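Local coordinates for protein Syntaxin1 (Monosiga brevicollis, PDB 2XHE) that probably acts as a SNAP receptor in vesicle transport and membrane fusion, binding other SNARE proteins as members of the syntaxin family do, at residues B[60-71]-B[150-161]. Residues are numbered along the deposited sequence; the frame is centred on the assembly and turned at random.
Sequences IEQAIEQVAQLH and VMTRYNDVQAEN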
loop_
_atom_site.group_PDB
_atom_site.type_symbol
_atom_site.label_atom_id
_atom_site.label_comp_id
_atom_site.label_asym_id
_atom_site.label_seq_id
_atom_site.Cartn_x
_atom_site.Cartn_y
_atom_site.Cartn_z
ATOM N N ILE B 60 3.052 -0.127 30.454
ATOM C CA ILE B 60 1.670 -0.589 30.414
ATOM C C ILE B 60 1.534 -1.913 29.648
ATOM O O ILE B 60 0.832 -2.821 30.094
ATOM C CB ILE B 60 0.727 0.463 29.804
ATOM C CG1 ILE B 60 0.775 1.762 30.605
ATOM C CG2 ILE B 60 -0.700 -0.059 29.742
ATOM C CD1 ILE B 60 -0.361 2.715 30.259
ATOM N N GLU B 61 2.209 -2.027 28.504
ATOM C CA GLU B 61 2.153 -3.250 27.699
ATOM C C GLU B 61 2.527 -4.493 28.493
ATOM O O GLU B 61 1.860 -5.519 28.387
ATOM C CB GLU B 61 3.045 -3.147 26.465
ATOM C CG GLU B 61 2.436 -2.340 25.342
ATOM C CD GLU B 61 3.079 -2.628 24.005
ATOM O OE1 GLU B 61 2.576 -3.526 23.292
ATOM O OE2 GLU B 61 4.082 -1.959 23.671
ATOM N N GLN B 62 3.604 -4.394 29.273
ATOM C CA GLN B 62 4.066 -5.492 30.119
ATOM C C GLN B 62 3.077 -5.725 31.258
ATOM O O GLN B 62 2.686 -6.858 31.536
ATOM C CB GLN B 62 5.453 -5.178 30.686
ATOM C CG GLN B 62 6.546 -6.183 30.317
ATOM C CD GLN B 62 6.966 -6.104 28.851
ATOM O OE1 GLN B 62 6.788 -5.077 28.192
ATOM N NE2 GLN B 62 7.533 -7.194 28.337
ATOM N N ALA B 63 2.674 -4.638 31.908
ATOM C CA ALA B 63 1.692 -4.684 32.985
ATOM C C ALA B 63 0.383 -5.370 32.573
ATOM O O ALA B 63 -0.170 -6.172 33.325
ATOM C CB ALA B 63 1.417 -3.269 33.500
ATOM N N ILE B 64 -0.113 -5.039 31.387
ATOM C CA ILE B 64 -1.342 -5.632 30.878
ATOM C C ILE B 64 -1.251 -7.157 30.821
ATOM O O ILE B 64 -2.161 -7.859 31.263
ATOM C CB ILE B 64 -1.708 -5.062 29.472
ATOM C CG1 ILE B 64 -2.385 -3.696 29.604
ATOM C CG2 ILE B 64 -2.613 -6.014 28.710
ATOM C CD1 ILE B 64 -2.211 -2.824 28.385
ATOM N N GLU B 65 -0.149 -7.669 30.285
ATOM C CA GLU B 65 -0.001 -9.111 30.093
ATOM C C GLU B 65 0.284 -9.840 31.407
ATOM O O GLU B 65 0.410 -11.062 31.434
ATOM C CB GLU B 65 1.078 -9.420 29.048
ATOM C CG GLU B 65 0.880 -8.702 27.702
ATOM C CD GLU B 65 -0.457 -9.014 27.028
ATOM O OE1 GLU B 65 -1.016 -10.107 27.271
ATOM O OE2 GLU B 65 -0.943 -8.165 26.244
ATOM N N GLN B 66 0.373 -9.082 32.495
ATOM C CA GLN B 66 0.523 -9.661 33.821
ATOM C C GLN B 66 -0.816 -9.656 34.549
ATOM O O GLN B 66 -1.119 -10.562 35.326
ATOM C CB GLN B 66 1.577 -8.899 34.627
ATOM C CG GLN B 66 3.007 -9.086 34.122
ATOM C CD GLN B 66 3.922 -7.949 34.535
ATOM O OE1 GLN B 66 3.611 -7.195 35.464
ATOM N NE2 GLN B 66 5.050 -7.811 33.838
ATOM N N VAL B 67 -1.615 -8.626 34.299
ATOM C CA VAL B 67 -2.989 -8.613 34.780
ATOM C C VAL B 67 -3.736 -9.768 34.118
ATOM O O VAL B 67 -4.680 -10.312 34.676
ATOM C CB VAL B 67 -3.696 -7.272 34.481
ATOM C CG1 VAL B 67 -5.104 -7.280 35.032
ATOM C CG2 VAL B 67 -2.910 -6.113 35.073
ATOM N N ALA B 68 -3.296 -10.153 32.925
ATOM C CA ALA B 68 -3.905 -11.280 32.225
ATOM C C ALA B 68 -3.832 -12.552 33.074
ATOM O O ALA B 68 -4.859 -13.162 33.375
ATOM C CB ALA B 68 -3.244 -11.493 30.869
ATOM N N GLN B 69 -2.621 -12.940 33.467
ATOM C CA GLN B 69 -2.430 -14.123 34.308
ATOM C C GLN B 69 -3.119 -14.001 35.664
ATOM O O GLN B 69 -3.883 -14.880 36.063
ATOM C CB GLN B 69 -0.944 -14.409 34.514
ATOM C CG GLN B 69 -0.192 -14.661 33.232
ATOM C CD GLN B 69 1.269 -14.956 33.477
ATOM O OE1 GLN B 69 1.719 -15.016 34.623
ATOM N NE2 GLN B 69 2.024 -15.144 32.397
ATOM N N LEU B 70 -2.843 -12.910 36.372
ATOM C CA LEU B 70 -3.416 -12.700 37.698
ATOM C C LEU B 70 -4.931 -12.918 37.735
ATOM O O LEU B 70 -5.488 -13.257 38.779
ATOM C CB LEU B 70 -3.066 -11.305 38.224
ATOM C CG LEU B 70 -1.593 -11.014 38.511
ATOM C CD1 LEU B 70 -1.448 -9.661 39.191
ATOM C CD2 LEU B 70 -0.988 -12.117 39.373
ATOM N N HIS B 71 -5.590 -12.724 36.596
ATOM C CA HIS B 71 -7.035 -12.914 36.499
ATOM C C HIS B 71 -7.425 -14.380 36.336
ATOM O O HIS B 71 -8.241 -14.901 37.103
ATOM C CB HIS B 71 -7.610 -12.104 35.338
ATOM C CG HIS B 71 -8.008 -10.713 35.711
ATOM N ND1 HIS B 71 -8.874 -10.440 36.749
ATOM C CD2 HIS B 71 -7.675 -9.515 35.177
ATOM C CE1 HIS B 71 -9.049 -9.136 36.844
ATOM N NE2 HIS B 71 -8.330 -8.549 35.901
ATOM N N VAL B 150 -2.880 0.179 22.615
ATOM C CA VAL B 150 -2.421 -0.535 23.811
ATOM C C VAL B 150 -3.546 -0.639 24.810
ATOM O O VAL B 150 -3.783 -1.699 25.382
ATOM C CB VAL B 150 -1.204 0.135 24.524
ATOM C CG1 VAL B 150 -0.846 -0.640 25.769
ATOM C CG2 VAL B 150 0.007 0.166 23.621
ATOM N N MET B 151 -4.239 0.467 25.021
ATOM C CA MET B 151 -5.322 0.476 25.989
ATOM C C MET B 151 -6.457 -0.421 25.542
ATOM O O MET B 151 -7.226 -0.921 26.353
ATOM C CB MET B 151 -5.823 1.894 26.244
ATOM C CG MET B 151 -4.781 2.764 26.932
ATOM S SD MET B 151 -3.953 1.926 28.320
ATOM C CE MET B 151 -5.064 2.336 29.668
ATOM N N THR B 152 -6.557 -0.630 24.241
ATOM C CA THR B 152 -7.617 -1.464 23.720
ATOM C C THR B 152 -7.318 -2.896 24.103
ATOM O O THR B 152 -8.229 -3.685 24.334
ATOM C CB THR B 152 -7.756 -1.315 22.199
ATOM O OG1 THR B 152 -8.216 0.009 21.906
ATOM C CG2 THR B 152 -8.754 -2.319 21.648
ATOM N N ARG B 153 -6.032 -3.223 24.177
ATOM C CA ARG B 153 -5.626 -4.553 24.612
ATOM C C ARG B 153 -6.048 -4.731 26.064
ATOM O O ARG B 153 -6.576 -5.774 26.441
ATOM C CB ARG B 153 -4.121 -4.755 24.439
ATOM C CG ARG B 153 -3.617 -6.098 24.930
ATOM C CD ARG B 153 -4.486 -7.244 24.429
ATOM N NE ARG B 153 -4.026 -8.536 24.938
ATOM C CZ ARG B 153 -4.796 -9.616 25.061
ATOM N NH1 ARG B 153 -6.079 -9.568 24.717
ATOM N NH2 ARG B 153 -4.283 -10.746 25.535
ATOM N N TYR B 154 -5.838 -3.687 26.863
ATOM C CA TYR B 154 -6.269 -3.660 28.259
ATOM C C TYR B 154 -7.788 -3.812 28.356
ATOM O O TYR B 154 -8.290 -4.728 29.001
ATOM C CB TYR B 154 -5.815 -2.354 28.915
ATOM C CG TYR B 154 -6.027 -2.263 30.413
ATOM C CD1 TYR B 154 -5.559 -3.252 31.268
ATOM C CD2 TYR B 154 -6.663 -1.160 30.975
ATOM C CE1 TYR B 154 -5.742 -3.155 32.649
ATOM C CE2 TYR B 154 -6.849 -1.052 32.349
ATOM C CZ TYR B 154 -6.387 -2.050 33.184
ATOM O OH TYR B 154 -6.576 -1.940 34.548
ATOM N N ASN B 155 -8.516 -2.912 27.705
ATOM C CA ASN B 155 -9.973 -2.978 27.683
ATOM C C ASN B 155 -10.472 -4.374 27.321
ATOM O O ASN B 155 -11.500 -4.825 27.831
ATOM C CB ASN B 155 -10.538 -1.937 26.710
ATOM C CG ASN B 155 -12.055 -1.955 26.642
ATOM O OD1 ASN B 155 -12.646 -2.723 25.874
ATOM N ND2 ASN B 155 -12.697 -1.084 27.426
ATOM N N ASP B 156 -9.736 -5.061 26.450
ATOM C CA ASP B 156 -10.158 -6.376 25.983
ATOM C C ASP B 156 -9.952 -7.465 27.026
ATOM O O ASP B 156 -10.814 -8.321 27.188
ATOM C CB ASP B 156 -9.472 -6.747 24.666
ATOM C CG ASP B 156 -10.290 -6.338 23.446
ATOM O OD1 ASP B 156 -11.449 -5.887 23.611
ATOM O OD2 ASP B 156 -9.774 -6.474 22.315
ATOM N N VAL B 157 -8.825 -7.423 27.738
ATOM C CA VAL B 157 -8.541 -8.405 28.792
ATOM C C VAL B 157 -9.420 -8.198 30.031
ATOM O O VAL B 157 -9.750 -9.159 30.727
ATOM C CB VAL B 157 -7.034 -8.441 29.176
ATOM C CG1 VAL B 157 -6.532 -7.057 29.502
ATOM C CG2 VAL B 157 -6.788 -9.386 30.348
ATOM N N GLN B 158 -9.811 -6.953 30.297
ATOM C CA GLN B 158 -10.737 -6.662 31.397
ATOM C C GLN B 158 -12.140 -7.217 31.142
ATOM O O GLN B 158 -12.641 -8.036 31.909
ATOM C CB GLN B 158 -10.800 -5.158 31.695
ATOM C CG GLN B 158 -9.514 -4.580 32.297
ATOM C CD GLN B 158 -9.167 -5.154 33.677
ATOM O OE1 GLN B 158 -9.392 -4.514 34.704
ATOM N NE2 GLN B 158 -8.607 -6.355 33.695
ATOM N N ALA B 159 -12.773 -6.774 30.066
ATOM C CA ALA B 159 -14.083 -7.298 29.694
ATOM C C ALA B 159 -14.052 -8.805 29.430
ATOM O O ALA B 159 -14.998 -9.512 29.762
ATOM C CB ALA B 159 -14.619 -6.563 28.489
ATOM N N GLU B 160 -12.966 -9.282 28.828
ATOM C CA GLU B 160 -12.774 -10.710 28.569
ATOM C C GLU B 160 -12.855 -11.511 29.859
ATOM O O GLU B 160 -13.508 -12.555 29.910
ATOM C CB GLU B 160 -11.419 -10.951 27.894
ATOM C CG GLU B 160 -11.026 -12.411 27.688
ATOM C CD GLU B 160 -9.729 -12.563 26.887
ATOM O OE1 GLU B 160 -9.011 -13.565 27.092
ATOM O OE2 GLU B 160 -9.422 -11.680 26.052
ATOM N N ASN B 161 -12.185 -11.012 30.897
ATOM C CA ASN B 161 -12.175 -11.670 32.201
ATOM C C ASN B 161 -13.459 -11.439 32.998
ATOM O O ASN B 161 -13.892 -12.321 33.734
ATOM C CB ASN B 161 -10.940 -11.262 33.024
ATOM C CG ASN B 161 -9.752 -12.203 32.817
ATOM O OD1 ASN B 161 -8.654 -11.770 32.464
ATOM N ND2 ASN B 161 -9.970 -13.492 33.041
#
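Ile64 of helix 60-71 fits as a knob into a hole made by Val150, Arg153, Tyr154 and Val157 of helix 150-161. Its three carbons beyond CB divide the work: CD1 reaches Val150 CG1 at 3.7 Å, CG1 approaches Tyr154 CD1 at 3.6 Å, and CG2 touches both Arg153 CG and Val157 CG1. A chi1 of -80° sets CG2 anti to the backbone N and CG1 beside that N, and the extended chi2 carries CD1 on to Val150. One turn on, Val157 CG2 rests against Ala68 CA at 3.9 Å; at the other end, Val150 CG1 also touches Ile60 CG2 and the CG methylene of Glu61. The axes come within 9.9 Å at an angle of 10°, so the two segments run parallel, as the first and third long helices do in the three-helix Habc bundle of syntaxins. Helix 80-116 packs on Val67, and helix 214-237, in the SNARE-motif region, on Tyr154, Gln158 and His71. Near this last helix Gln158 NE2 donates to His71 NE2 (3.1 Å, 149° at the hydrogen), the donor tilted out of the imidazole plane, while Gln158 OE1 is held by Ser225. At the exposed edge, Arg153 NE makes a weak, salt-bridging hydrogen bond to Glu65 OE2 (3.4 Å), which meets the guanidinium edge in plane, carboxylate and guanidinium being nearly coplanar.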